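PDB 7BUH: ferredoxin CarAc from Pseudomonas resinovorans, which carries electrons from the reductase CarAd to the terminal oxygenase CarAa of carbazole 1,9a-dioxygenase, using a Rieske [2Fe-2S] cluster. Local coordinates for residues I50-L53 with S54-T57; V22-V25 with G26-P29. All blocks are in the same frame, centred on the assembly; numbering follows the deposited sequence. Where two conformers were deposited one is given.

After strand 5-10 the chain runs along strand 18-24 and turns back into strand 27-35; contact 2 (V22-V25 with G26-P29) closes that hairpin at the edge of the six-stranded sheet. After strand 38-43 it enters the loop that supplies C46 and H48 to the [2Fe-2S] cluster, and contact 1 (I50-L53 with S54-T57) closes a 3-10 turn there, just ahead of strand 57-59 of the four-stranded sheet. The two closures follow in series, neither nested nor crossed. The centres of contacts 1 and 2 lie about 15 Å apart, and the nearest atoms of contacts 1 and 2 about 6 Å. D44 is common ground: it bonds S52 and S54, and its backbone pairs with P29.

Contact 1 (I50-L53 with S54-T57); sequences IASL and SEGT. With FES (Fe2/s2 (inorganic) cluster), chain B.
E55 N donates to S52 O at 3.0 Å and G56 N to L53 O at 2.9 Å, two successive i to i+3 bonds that wind the chain through a 3-10 turn. Two waters join S52 to the E55 carboxylate: one accepts from S52 N and donates to E55 OE1, the other donates to S52 OG and, at 2.9 Å, to E55 OE2. With CG beside its own backbone N (chi1 -69°) and the chain extended beyond, E55 folds back alongside S52, its CD 4.0 Å from S52 CB. S52 OG and S54 OG lie 2.9 Å apart; S52 OG bonds to D44 OD2 and S54 OG to D44 OD1, so the carboxylate bridges the two serines. L53 sends its side chain the other way, into the interior against C65, I63 and L88. Before the turn, A51 CB sits 3.8 Å from S1 of the cluster. The chemistry of the turn is therefore divided: its polar side is held by D44, water and E55, while on the other the greasy side chain of L53 packs close to those of the cluster ligands C46 and C65.

Contact 2 (V22-V25 with G26-P29); sequences VNRV and GAAP
R24 and A27 close a beta hairpin between strands 18-24 and 27-35, with V25 and G26 at the corners of a type II turn. The turn's own bond runs from A27 N to R24 O, 2.8 Å long and 162° at the hydrogen. G26 sits at a positive phi of 73°, the conformation a type II turn needs at its third position and one that glycine adopts readily.

On the other side of the same R24-A27 pair a water replaces the second direct bond of a regular hairpin. It accepts from R24 N at 2.8 Å and donates to A27 O at 2.7 Å, so both backbone groups are satisfied although they do not meet.

The side chain of R24 then returns to the partner strand. Bent at chi3 (-72°), it brings its guanidinium edge to A28 O, which receives NE and NH2 together, each at 2.8 Å. This is a side-on grip on one atom: the oxygen lies in the guanidinium plane, and NE approaches almost straight down the carbonyl bond while NH2 comes in more obliquely. Two donors on one acceptor fix the rotation of the group, and A27 CB lies over one of its faces, 3.8 Å above the guanidinium plane of R24. The R24 side chain also packs on L6 and L30.

Farther from the turn, V22 packs against L6, V8 and V32, and its backbone bonds to L30. P29, whose nitrogen carries no hydrogen, continues the strand and touches D44 and T45. Its CA makes a CH...O contact with V22 O at 3.3 Å, and its ring carbon CB lies 4.0 Å from N23 OD1.

Contact 1 (I50-L53 with S54-T57)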
loop_
_atom_site.group_PDB
_atom_site.type_symbol
_atom_site.label_atom_id
_atom_site.label_comp_id
_atom_site.label_asym_id
_atom_site.label_seq_id
_atom_site.Cartn_x
_atom_site.Cartn_y
_atom_site.Cartn_z
ATOM N N ILE A 50 -1.475 -10.196 -9.971
ATOM C CA ILE A 50 -1.686 -10.786 -8.618
ATOM C C ILE A 50 -0.372 -10.914 -7.833
ATOM O O ILE A 50 -0.357 -11.614 -6.798
ATOM C CB ILE A 50 -2.370 -12.161 -8.770
ATOM C CG1 ILE A 50 -3.689 -12.057 -9.540
ATOM C CG2 ILE A 50 -2.563 -12.826 -7.433
ATOM C CD1 ILE A 50 -4.691 -11.103 -8.934
ATOM N N ALA A 51 0.683 -10.243 -8.256
ATOM C CA ALA A 51 1.970 -10.249 -7.537
ATOM C C ALA A 51 1.822 -9.447 -6.245
ATOM O O ALA A 51 0.887 -8.627 -6.127
ATOM C CB ALA A 51 3.055 -9.686 -8.401
ATOM N N SER A 52 2.748 -9.660 -5.311
ATOM C CA SER A 52 2.875 -8.818 -4.097
ATOM C C SER A 52 3.796 -7.631 -4.408
ATOM O O SER A 52 5.008 -7.825 -4.616
ATOM C CB SER A 52 3.326 -9.647 -2.923
ATOM O OG SER A 52 3.491 -8.838 -1.787
ATOM N N LEU A 53 3.252 -6.414 -4.396
ATOM C CA LEU A 53 4.067 -5.192 -4.591
ATOM C C LEU A 53 5.122 -5.007 -3.490
ATOM O O LEU A 53 6.153 -4.407 -3.777
ATOM C CB LEU A 53 3.157 -3.968 -4.734
ATOM C CG LEU A 53 2.281 -3.982 -5.984
ATOM C CD1 LEU A 53 1.351 -2.799 -5.986
ATOM C CD2 LEU A 53 3.127 -3.994 -7.251
ATOM N N SER A 54 4.891 -5.493 -2.269
ATOM C CA SER A 54 5.885 -5.398 -1.167
ATOM C C SER A 54 7.113 -6.274 -1.464
ATOM O O SER A 54 8.075 -6.188 -0.687
ATOM C CB SER A 54 5.288 -5.751 0.155
ATOM O OG SER A 54 4.751 -7.056 0.108
ATOM N N GLU A 55 7.102 -7.071 -2.533
ATOM C CA GLU A 55 8.302 -7.841 -2.990
ATOM C C GLU A 55 8.972 -7.105 -4.157
ATOM O O GLU A 55 9.939 -7.643 -4.735
ATOM C CB GLU A 55 7.894 -9.273 -3.335
ATOM C CG GLU A 55 7.486 -10.103 -2.122
ATOM C CD GLU A 55 6.820 -11.445 -2.447
ATOM O OE1 GLU A 55 6.834 -11.850 -3.636
ATOM O OE2 GLU A 55 6.263 -12.091 -1.514
ATOM N N GLY A 56 8.455 -5.931 -4.535
ATOM C CA GLY A 56 8.998 -5.121 -5.629
ATOM C C GLY A 56 10.093 -4.162 -5.201
ATOM O O GLY A 56 10.765 -4.383 -4.174
ATOM N N THR A 57 10.302 -3.145 -6.021
ATOM C CA THR A 57 11.408 -2.170 -5.932
ATOM C C THR A 57 10.807 -0.779 -6.020
ATOM O O THR A 57 10.105 -0.516 -7.011
ATOM C CB THR A 57 12.406 -2.390 -7.076
ATOM O OG1 THR A 57 12.857 -3.749 -6.941
ATOM C CG2 THR A 57 13.541 -1.396 -7.036
HETATM FE FE1 FES B . 1.792 -8.003 -13.883
HETATM FE FE2 FES B . 2.220 -6.740 -11.568
HETATM S S1 FES B . 1.487 -8.820 -11.805
HETATM S S2 FES B . 2.748 -6.038 -13.617
HETATM O O HOH W 1 4.692 -11.582 -5.630
HETATM O O HOH W 2 4.776 -10.296 0.135
#

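Contact 2 (V22-V25 with G26-P29)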
loop_
_atom_site.group_PDB
_atom_site.type_symbol
_atom_site.label_atom_id
_atom_site.label_comp_id
_atom_site.label_asym_id
_atom_site.label_seq_id
_atom_site.Cartn_x
_atom_site.Cartn_y
_atom_site.Cartn_z
ATOM N N VAL A 22 1.347 -5.507 5.149
ATOM C CA VAL A 22 0.397 -5.524 6.284
ATOM C C VAL A 22 -0.740 -6.489 5.948
ATOM O O VAL A 22 -1.532 -6.235 5.003
ATOM C CB VAL A 22 -0.129 -4.121 6.606
ATOM C CG1 VAL A 22 -1.136 -4.199 7.724
ATOM C CG2 VAL A 22 1.006 -3.158 6.925
ATOM N N ASN A 23 -0.836 -7.590 6.702
ATOM C CA ASN A 23 -1.921 -8.571 6.459
ATOM C C ASN A 23 -3.142 -8.190 7.304
ATOM O O ASN A 23 -2.959 -7.691 8.442
ATOM C CB ASN A 23 -1.425 -9.987 6.710
ATOM C CG ASN A 23 -0.246 -10.330 5.837
ATOM O OD1 ASN A 23 -0.403 -10.572 4.636
ATOM N ND2 ASN A 23 0.933 -10.282 6.420
ATOM N N ARG A 24 -4.329 -8.369 6.743
ATOM C CA ARG A 24 -5.625 -8.074 7.406
ATOM C C ARG A 24 -6.475 -9.347 7.400
ATOM O O ARG A 24 -6.885 -9.807 6.312
ATOM C CB ARG A 24 -6.352 -6.947 6.686
ATOM C CG ARG A 24 -5.557 -5.648 6.627
ATOM C CD ARG A 24 -6.413 -4.539 6.103
ATOM N NE ARG A 24 -6.656 -4.719 4.689
ATOM C CZ ARG A 24 -7.619 -4.125 3.987
ATOM N NH1 ARG A 24 -8.484 -3.321 4.573
ATOM N NH2 ARG A 24 -7.732 -4.355 2.692
ATOM N N VAL A 25 -6.721 -9.889 8.584
ATOM C CA VAL A 25 -7.577 -11.096 8.772
ATOM C C VAL A 25 -8.825 -10.906 7.905
ATOM O O VAL A 25 -9.520 -9.906 8.115
ATOM C CB VAL A 25 -7.897 -11.318 10.265
ATOM C CG1 VAL A 25 -6.724 -11.984 10.982
ATOM C CG2 VAL A 25 -8.293 -10.022 10.973
ATOM N N GLY A 26 -8.997 -11.755 6.883
ATOM C CA GLY A 26 -10.192 -11.827 6.016
ATOM C C GLY A 26 -10.324 -10.669 5.036
ATOM O O GLY A 26 -11.435 -10.489 4.466
ATOM N N ALA A 27 -9.257 -9.887 4.817
ATOM C CA ALA A 27 -9.257 -8.784 3.834
ATOM C C ALA A 27 -7.921 -8.780 3.070
ATOM O O ALA A 27 -7.003 -9.584 3.383
ATOM C CB ALA A 27 -9.555 -7.453 4.490
ATOM N N ALA A 28 -7.877 -7.956 2.044
ATOM C CA ALA A 28 -6.727 -7.867 1.119
ATOM C C ALA A 28 -5.547 -7.274 1.874
ATOM O O ALA A 28 -5.726 -6.350 2.676
ATOM C CB ALA A 28 -7.085 -6.993 -0.044
ATOM N N PRO A 29 -4.321 -7.737 1.594
ATOM C CA PRO A 29 -3.135 -7.177 2.231
ATOM C C PRO A 29 -2.833 -5.779 1.673
ATOM O O PRO A 29 -3.230 -5.438 0.572
ATOM C CB PRO A 29 -2.057 -8.196 1.888
ATOM C CG PRO A 29 -2.526 -8.740 0.581
ATOM C CD PRO A 29 -4.004 -8.906 0.767
HETATM O O HOH W 3 -4.426 -9.417 4.144
#